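Side-chain contacts in CdiA-CT toxin, Conserved domain protein (Yersinia pseudotuberculosis serotype O:3, PDB 4ZQU), which acts as the toxic C-terminal domain of a contact-dependent growth inhibition protein, probably an endonuclease of the PDDEXK clan, and is bound by its immunity partner CdiI: residues N50-Q53 with V54-I58; N95-K98 with A99-T102; K70-S74 with G75-N79. One frame throughout, in Å; residues are numbered along the deposited sequence.

Interaction 1 of 3, residues N50-Q53 with V54-I58; sequences NPNQ and VYSSI
Asn52 lays its carboxamide alongside the ring of Tyr55, the two side chains pointing the same way and their planes only 19° apart. The carbonyl branch does the touching: OD1 of Asn52 comes within 3.2 Å of CD2 of Tyr55, approaching the ring obliquely. With CG of Tyr55 opposite the backbone N (chi1 175°), the ring is brought beside the amide, and it also packs on Arg106 and Tyr110 of helix 98-113. Asn52 is the N-cap residue of helix 53-66, yet its side chain makes no capping bond. Glu103 takes up part of that work from outside, one carboxylate oxygen accepting from the backbone N of Tyr55 and the other from that of Asn52.

Ahead of the cap the chain reverses in a type II beta turn from Asn50 to Gln53, with Asn52 in its left-handed third position at a phi of 70°. The Gln53 side chain, extended beyond CG, reaches along the turn to its first residue, where OE1 accepts from N of Asn50 at 2.9 Å, a second link beside the backbone bond from Gln53 N to Asn50 O. The carbonyl O of Asn52 is gripped twice by Ser56, by OG at 2.7 Å and by N at 2.9 Å, the two donors arriving from opposite faces of the carbonyl plane. The next helical bond runs from Ser57 N to Gln53 O at 3.3 Å, while OG of Ser57 pairs with NZ of Lys38.

Interaction 2 of 3, residues N95-K98 with A99-T102; sequences NTTK and AQWT
Thr97 and Gln100 exchange hydrogen bonds at the start of helix 98-113 and so form a capping box. In one direction OG1 of Thr97, the N-cap residue, accepts from the backbone N of Gln100 at 3.2 Å. In the other, OE1 of Gln100 accepts from the backbone N of Thr97 at 2.9 Å, in a nearly straight bond (168° at the hydrogen). The chi1 of 72° sets OG1 of Thr97 between its own backbone N and carbonyl carbon, which turns the hydroxyl toward the helix. The Gln100 side chain, extended beyond CG, runs back across the N-cap residue, and its NE2 donates to the backbone O of Met45.

Further hydrogen bonds belong to the first helical turn. Trp101 N reaches Thr97 O at 2.8 Å, and the carbonyl O of Lys98 is held by both N and OG1 of Thr102, each at 3.0 Å and from opposite faces of its plane.

The nonpolar part is a CH-pi contact. CG2 of Thr96 sits over one face of the Trp101 indole, 3.7 Å from the centroid of the five-membered ring and 18° off its normal, the two side chains crossing at about a right angle. The other branch of Thr96, OG1, bonds to the backbone O of Pro93, which is consistent with the methyl being the branch turned to the indole. Trp101 also packs on Val120 and Gln122 of strand 117-122.

Chemically, the box gives partners to the N-H groups of Thr97 and Gln100, the latter having otherwise a weak bond to Thr97 O, while the methyl-indole contact packs the incoming loop on the first turn.

Interaction 3 of 3, residues K70-S74 with G75-N79; sequences KASLS and GVTVN
Ser72 and Thr77 face each other across a non-hydrogen-bonded pair of the hairpin, their hydroxyls 3.0 Å apart from OG of Ser72 to OG1 of Thr77 in a hydrogen bond that either could donate. Different first torsions bring the oxygens together: OG of Ser72 stands opposite its backbone N (chi1 -174°), whereas OG1 of Thr77 lies beside its own (chi1 -61°). On the same side of the sheet, Lys70 and Asn79 meet through aliphatic carbons, CB of Lys70 at 3.8 Å from CB of Asn79. The ammonium end of Lys70 continues beyond the pair to the immunity protein, where it forms a salt bridge with Asp121 of CdiI and a hydrogen bond with the backbone O of Pro133 of CdiI; OD1 of Asn79 bonds to Ser81.

Backbone bonding zips strands 70-73 and 76-79 antiparallel. Ala71 and Val78 exchange two bonds, Ala71 N to Val78 O at 2.8 Å and Val78 N to Ala71 O at 2.9 Å. Leu73 and Val76 exchange another two, N of each reaching O of the other at 3.0 Å, and close a type I' turn whose central residues are Ser74 and Gly75. Both central residues take positive phi (80° at Gly75), as this turn requires, and the result is a classic two-residue beta hairpin.

Ala71, Leu73 and Val78 turn their side chains to the other side of the sheet, where Phe21 packs on all three. Residues 71-73, 76 and 77 also pair in an antiparallel ladder with a strand of CdiI. The chemistry is therefore that of beta-augmentation: a small hairpin, held by its own backbone bonds and one hydroxyl pair, lends its strands to a sheet continued by the immunity protein, with the charge of Lys70 probably adding to the grip.

Overall arrangement
From the N terminus, interaction 1 comes first, where the loop after helix 42-47 turns into helix 53-66. That helix leads on to interaction 3, the hairpin whose turn joins strand 70-73 to strand 76-79 and which meets CdiI. Strand 85-92 and its loop then lead to interaction 2, at the start of helix 98-113. The three lie in series, none nested or crossed. Interactions 1 and 2, with centres about 11 Å apart, mark the adjacent N-terminal ends of two packed helices and touch through CG2 of Val54 and CG of Gln100. Interaction 3 lies on the opposite side of the chain's centre from both, its centre about 29 Å from that of interaction 1 and about 36 Å from that of interaction 2.

Interaction 1 of 3, residues N50-Q53 with V54-I58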
loop_
_atom_site.group_PDB
_atom_site.type_symbol
_atom_site.label_atom_id
_atom_site.label_comp_id
_atom_site.label_asym_id
_atom_site.label_seq_id
_atom_site.Cartn_x
_atom_site.Cartn_y
_atom_site.Cartn_z
ATOM N N ASN A 50 -33.407 -7.972 -1.108
ATOM C CA ASN A 50 -33.476 -9.128 -1.989
ATOM C C ASN A 50 -32.440 -10.164 -1.595
ATOM O O ASN A 50 -31.381 -9.813 -1.079
ATOM C CB ASN A 50 -33.279 -8.713 -3.445
ATOM C CG ASN A 50 -34.475 -7.974 -4.001
ATOM O OD1 ASN A 50 -35.612 -8.216 -3.594
ATOM N ND2 ASN A 50 -34.226 -7.065 -4.936
ATOM N N PRO A 51 -32.755 -11.450 -1.813
ATOM C CA PRO A 51 -31.828 -12.545 -1.513
ATOM C C PRO A 51 -30.475 -12.364 -2.192
ATOM O O PRO A 51 -30.413 -11.801 -3.287
ATOM C CB PRO A 51 -32.558 -13.774 -2.057
ATOM C CG PRO A 51 -33.998 -13.420 -1.941
ATOM C CD PRO A 51 -34.075 -11.950 -2.240
ATOM N N ASN A 52 -29.418 -12.812 -1.518
ATOM C CA ASN A 52 -28.044 -12.774 -2.022
ATOM C C ASN A 52 -27.443 -11.366 -2.118
ATOM O O ASN A 52 -26.270 -11.220 -2.446
ATOM C CB ASN A 52 -27.959 -13.459 -3.391
ATOM C CG ASN A 52 -26.597 -14.069 -3.658
ATOM O OD1 ASN A 52 -25.966 -14.621 -2.757
ATOM N ND2 ASN A 52 -26.136 -13.972 -4.900
ATOM N N GLN A 53 -28.233 -10.337 -1.823
ATOM C CA GLN A 53 -27.754 -8.958 -1.932
ATOM C C GLN A 53 -26.760 -8.607 -0.835
ATOM O O GLN A 53 -25.772 -7.913 -1.075
ATOM C CB GLN A 53 -28.921 -7.975 -1.895
ATOM C CG GLN A 53 -29.296 -7.422 -3.253
ATOM C CD GLN A 53 -30.370 -6.362 -3.164
ATOM O OE1 GLN A 53 -31.302 -6.476 -2.371
ATOM N NE2 GLN A 53 -30.237 -5.314 -3.968
ATOM N N VAL A 54 -27.037 -9.076 0.375
ATOM C CA VAL A 54 -26.131 -8.876 1.493
ATOM C C VAL A 54 -24.871 -9.708 1.297
ATOM O O VAL A 54 -23.755 -9.212 1.463
ATOM C CB VAL A 54 -26.800 -9.245 2.830
ATOM C CG1 VAL A 54 -25.779 -9.266 3.954
ATOM C CG2 VAL A 54 -27.924 -8.269 3.144
ATOM N N TYR A 55 -25.058 -10.973 0.931
ATOM C CA TYR A 55 -23.942 -11.876 0.665
ATOM C C TYR A 55 -23.011 -11.316 -0.405
ATOM O O TYR A 55 -21.791 -11.380 -0.265
ATOM C CB TYR A 55 -24.458 -13.256 0.244
ATOM C CG TYR A 55 -23.363 -14.215 -0.163
ATOM C CD1 TYR A 55 -22.623 -14.899 0.790
ATOM C CD2 TYR A 55 -23.069 -14.435 -1.503
ATOM C CE1 TYR A 55 -21.618 -15.774 0.421
ATOM C CE2 TYR A 55 -22.066 -15.309 -1.881
ATOM C CZ TYR A 55 -21.344 -15.975 -0.916
ATOM O OH TYR A 55 -20.346 -16.845 -1.289
ATOM N N SER A 56 -23.592 -10.763 -1.467
ATOM C CA SER A 56 -22.819 -10.177 -2.560
ATOM C C SER A 56 -21.924 -9.038 -2.092
ATOM O O SER A 56 -20.730 -9.026 -2.378
ATOM C CB SER A 56 -23.747 -9.669 -3.663
ATOM O OG SER A 56 -24.401 -10.741 -4.318
ATOM N N SER A 57 -22.514 -8.081 -1.382
ATOM C CA SER A 57 -21.782 -6.911 -0.905
ATOM C C SER A 57 -20.555 -7.306 -0.095
ATOM O O SER A 57 -19.476 -6.740 -0.267
ATOM C CB SER A 57 -22.692 -6.021 -0.062
ATOM O OG SER A 57 -21.971 -4.921 0.464
ATOM N N ILE A 58 -20.731 -8.284 0.786
ATOM C CA ILE A 58 -19.642 -8.762 1.630
ATOM C C ILE A 58 -18.640 -9.577 0.825
ATOM O O ILE A 58 -17.432 -9.372 0.936
ATOM C CB ILE A 58 -20.168 -9.617 2.794
ATOM C CG1 ILE A 58 -21.254 -8.859 3.561
ATOM C CG2 ILE A 58 -19.028 -10.008 3.717
ATOM C CD1 ILE A 58 -21.885 -9.660 4.681
#

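Interaction 2 of 3, residues N95-K98 with A99-T102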
loop_
_atom_site.group_PDB
_atom_site.type_symbol
_atom_site.label_atom_id
_atom_site.label_comp_id
_atom_site.label_asym_id
_atom_site.label_seq_id
_atom_site.Cartn_x
_atom_site.Cartn_y
_atom_site.Cartn_z
ATOM N N ASN A 95 -31.772 -4.123 12.731
ATOM C CA ASN A 95 -32.871 -4.522 11.854
ATOM C C ASN A 95 -32.460 -5.609 10.864
ATOM O O ASN A 95 -33.173 -5.879 9.896
ATOM C CB ASN A 95 -33.423 -3.309 11.097
ATOM C CG ASN A 95 -32.430 -2.738 10.098
ATOM O OD1 ASN A 95 -31.224 -2.737 10.337
ATOM N ND2 ASN A 95 -32.937 -2.248 8.972
ATOM N N THR A 96 -31.308 -6.225 11.110
ATOM C CA THR A 96 -30.845 -7.341 10.297
ATOM C C THR A 96 -31.760 -8.544 10.498
ATOM O O THR A 96 -31.885 -9.059 11.609
ATOM C CB THR A 96 -29.395 -7.733 10.641
ATOM O OG1 THR A 96 -28.535 -6.598 10.473
ATOM C CG2 THR A 96 -28.920 -8.868 9.745
ATOM N N THR A 97 -32.405 -8.981 9.423
ATOM C CA THR A 97 -33.354 -10.082 9.507
ATOM C C THR A 97 -32.637 -11.423 9.541
ATOM O O THR A 97 -31.457 -11.517 9.204
ATOM C CB THR A 97 -34.338 -10.070 8.329
ATOM O OG1 THR A 97 -33.655 -10.458 7.134
ATOM C CG2 THR A 97 -34.925 -8.685 8.141
ATOM N N LYS A 98 -33.364 -12.457 9.952
ATOM C CA LYS A 98 -32.834 -13.814 10.008
ATOM C C LYS A 98 -32.325 -14.246 8.642
ATOM O O LYS A 98 -31.270 -14.869 8.530
ATOM C CB LYS A 98 -33.910 -14.782 10.504
ATOM C CG LYS A 98 -34.605 -14.320 11.776
ATOM C CD LYS A 98 -35.892 -15.083 12.021
ATOM C CE LYS A 98 -35.626 -16.560 12.228
ATOM N NZ LYS A 98 -36.887 -17.303 12.498
ATOM N N ALA A 99 -33.083 -13.901 7.606
ATOM C CA ALA A 99 -32.698 -14.202 6.233
ATOM C C ALA A 99 -31.387 -13.515 5.868
ATOM O O ALA A 99 -30.600 -14.037 5.080
ATOM C CB ALA A 99 -33.797 -13.783 5.276
ATOM N N GLN A 100 -31.159 -12.342 6.448
ATOM C CA GLN A 100 -29.945 -11.584 6.184
ATOM C C GLN A 100 -28.763 -12.131 6.979
ATOM O O GLN A 100 -27.632 -12.140 6.494
ATOM C CB GLN A 100 -30.169 -10.102 6.490
ATOM C CG GLN A 100 -31.002 -9.395 5.426
ATOM C CD GLN A 100 -31.358 -7.968 5.792
ATOM O OE1 GLN A 100 -31.535 -7.640 6.965
ATOM N NE2 GLN A 100 -31.465 -7.109 4.784
ATOM N N TRP A 101 -29.027 -12.596 8.195
ATOM C CA TRP A 101 -28.003 -13.257 8.995
ATOM C C TRP A 101 -27.515 -14.532 8.324
ATOM O O TRP A 101 -26.373 -14.946 8.514
ATOM C CB TRP A 101 -28.528 -13.581 10.393
ATOM C CG TRP A 101 -28.297 -12.484 11.369
ATOM C CD1 TRP A 101 -29.242 -11.698 11.964
ATOM C CD2 TRP A 101 -27.030 -12.032 11.859
ATOM N NE1 TRP A 101 -28.641 -10.790 12.800
ATOM C CE2 TRP A 101 -27.283 -10.973 12.752
ATOM C CE3 TRP A 101 -25.708 -12.423 11.629
ATOM C CZ2 TRP A 101 -26.259 -10.298 13.417
ATOM C CZ3 TRP A 101 -24.696 -11.754 12.291
ATOM C CH2 TRP A 101 -24.976 -10.702 13.172
ATOM N N THR A 102 -28.397 -15.157 7.551
ATOM C CA THR A 102 -28.049 -16.352 6.797
ATOM C C THR A 102 -27.012 -16.023 5.728
ATOM O O THR A 102 -26.100 -16.812 5.472
ATOM C CB THR A 102 -29.290 -16.979 6.145
ATOM O OG1 THR A 102 -30.235 -17.329 7.163
ATOM C CG2 THR A 102 -28.916 -18.225 5.369
HETATM O O HOH W 1 -33.087 -5.767 7.155
#

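Interaction 3 of 3, residues K70-S74 with G75-N79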
loop_
_atom_site.group_PDB
_atom_site.type_symbol
_atom_site.label_atom_id
_atom_site.label_comp_id
_atom_site.label_asym_id
_atom_site.label_seq_id
_atom_site.Cartn_x
_atom_site.Cartn_y
_atom_site.Cartn_z
ATOM N N LYS A 70 -0.868 -6.145 -4.732
ATOM C CA LYS A 70 -0.086 -4.949 -4.451
ATOM C C LYS A 70 -0.906 -3.691 -4.711
ATOM O O LYS A 70 -1.687 -3.637 -5.660
ATOM C CB LYS A 70 1.191 -4.941 -5.300
ATOM C CG LYS A 70 2.075 -3.721 -5.100
ATOM C CD LYS A 70 3.479 -3.950 -5.644
ATOM C CE LYS A 70 3.480 -4.157 -7.149
ATOM N NZ LYS A 70 4.866 -4.216 -7.695
ATOM N N ALA A 71 -0.740 -2.691 -3.850
ATOM C CA ALA A 71 -1.357 -1.383 -4.050
ATOM C C ALA A 71 -0.387 -0.280 -3.656
ATOM O O ALA A 71 0.234 -0.339 -2.595
ATOM C CB ALA A 71 -2.648 -1.263 -3.255
ATOM N N SER A 72 -0.255 0.720 -4.519
ATOM C CA SER A 72 0.627 1.852 -4.265
ATOM C C SER A 72 -0.096 3.150 -4.593
ATOM O O SER A 72 -0.387 3.433 -5.756
ATOM C CB SER A 72 1.915 1.734 -5.084
ATOM O OG SER A 72 2.844 2.751 -4.739
ATOM N N LEU A 73 -0.387 3.932 -3.560
ATOM C CA LEU A 73 -1.172 5.149 -3.721
ATOM C C LEU A 73 -0.975 6.084 -2.532
ATOM O O LEU A 73 -0.677 5.632 -1.429
ATOM C CB LEU A 73 -2.653 4.802 -3.893
ATOM C CG LEU A 73 -3.310 4.011 -2.758
ATOM C CD1 LEU A 73 -4.266 4.894 -1.967
ATOM C CD2 LEU A 73 -4.024 2.773 -3.288
ATOM N N SER A 74 -1.141 7.385 -2.771
ATOM C CA SER A 74 -0.963 8.420 -1.746
ATOM C C SER A 74 0.424 8.380 -1.112
ATOM O O SER A 74 0.592 8.767 0.043
ATOM C CB SER A 74 -2.030 8.293 -0.652
ATOM O OG SER A 74 -3.329 8.475 -1.180
ATOM N N GLY A 75 1.411 7.908 -1.869
ATOM C CA GLY A 75 2.780 7.833 -1.391
ATOM C C GLY A 75 3.069 6.637 -0.500
ATOM O O GLY A 75 4.094 6.600 0.177
ATOM N N VAL A 76 2.170 5.656 -0.499
ATOM C CA VAL A 76 2.331 4.457 0.325
ATOM C C VAL A 76 2.272 3.181 -0.515
ATOM O O VAL A 76 1.427 3.051 -1.401
ATOM C CB VAL A 76 1.249 4.381 1.425
ATOM C CG1 VAL A 76 1.458 3.154 2.313
ATOM C CG2 VAL A 76 1.250 5.650 2.261
ATOM N N THR A 77 3.169 2.240 -0.226
ATOM C CA THR A 77 3.231 0.978 -0.960
ATOM C C THR A 77 3.016 -0.230 -0.046
ATOM O O THR A 77 3.681 -0.371 0.981
ATOM C CB THR A 77 4.583 0.819 -1.692
ATOM O OG1 THR A 77 4.748 1.883 -2.640
ATOM C CG2 THR A 77 4.646 -0.519 -2.419
ATOM N N VAL A 78 2.074 -1.090 -0.425
ATOM C CA VAL A 78 1.807 -2.335 0.292
ATOM C C VAL A 78 1.618 -3.476 -0.704
ATOM O O VAL A 78 0.911 -3.320 -1.696
ATOM C CB VAL A 78 0.545 -2.235 1.187
ATOM C CG1 VAL A 78 0.319 -3.539 1.944
ATOM C CG2 VAL A 78 0.652 -1.068 2.159
ATOM N N ASN A 79 2.258 -4.617 -0.457
ATOM C CA ASN A 79 1.985 -5.803 -1.262
ATOM C C ASN A 79 1.708 -7.024 -0.391
ATOM O O ASN A 79 1.889 -6.984 0.825
ATOM C CB ASN A 79 3.132 -6.084 -2.248
ATOM C CG ASN A 79 4.470 -6.313 -1.565
ATOM O OD1 ASN A 79 4.542 -6.787 -0.434
ATOM N ND2 ASN A 79 5.546 -5.980 -2.266
#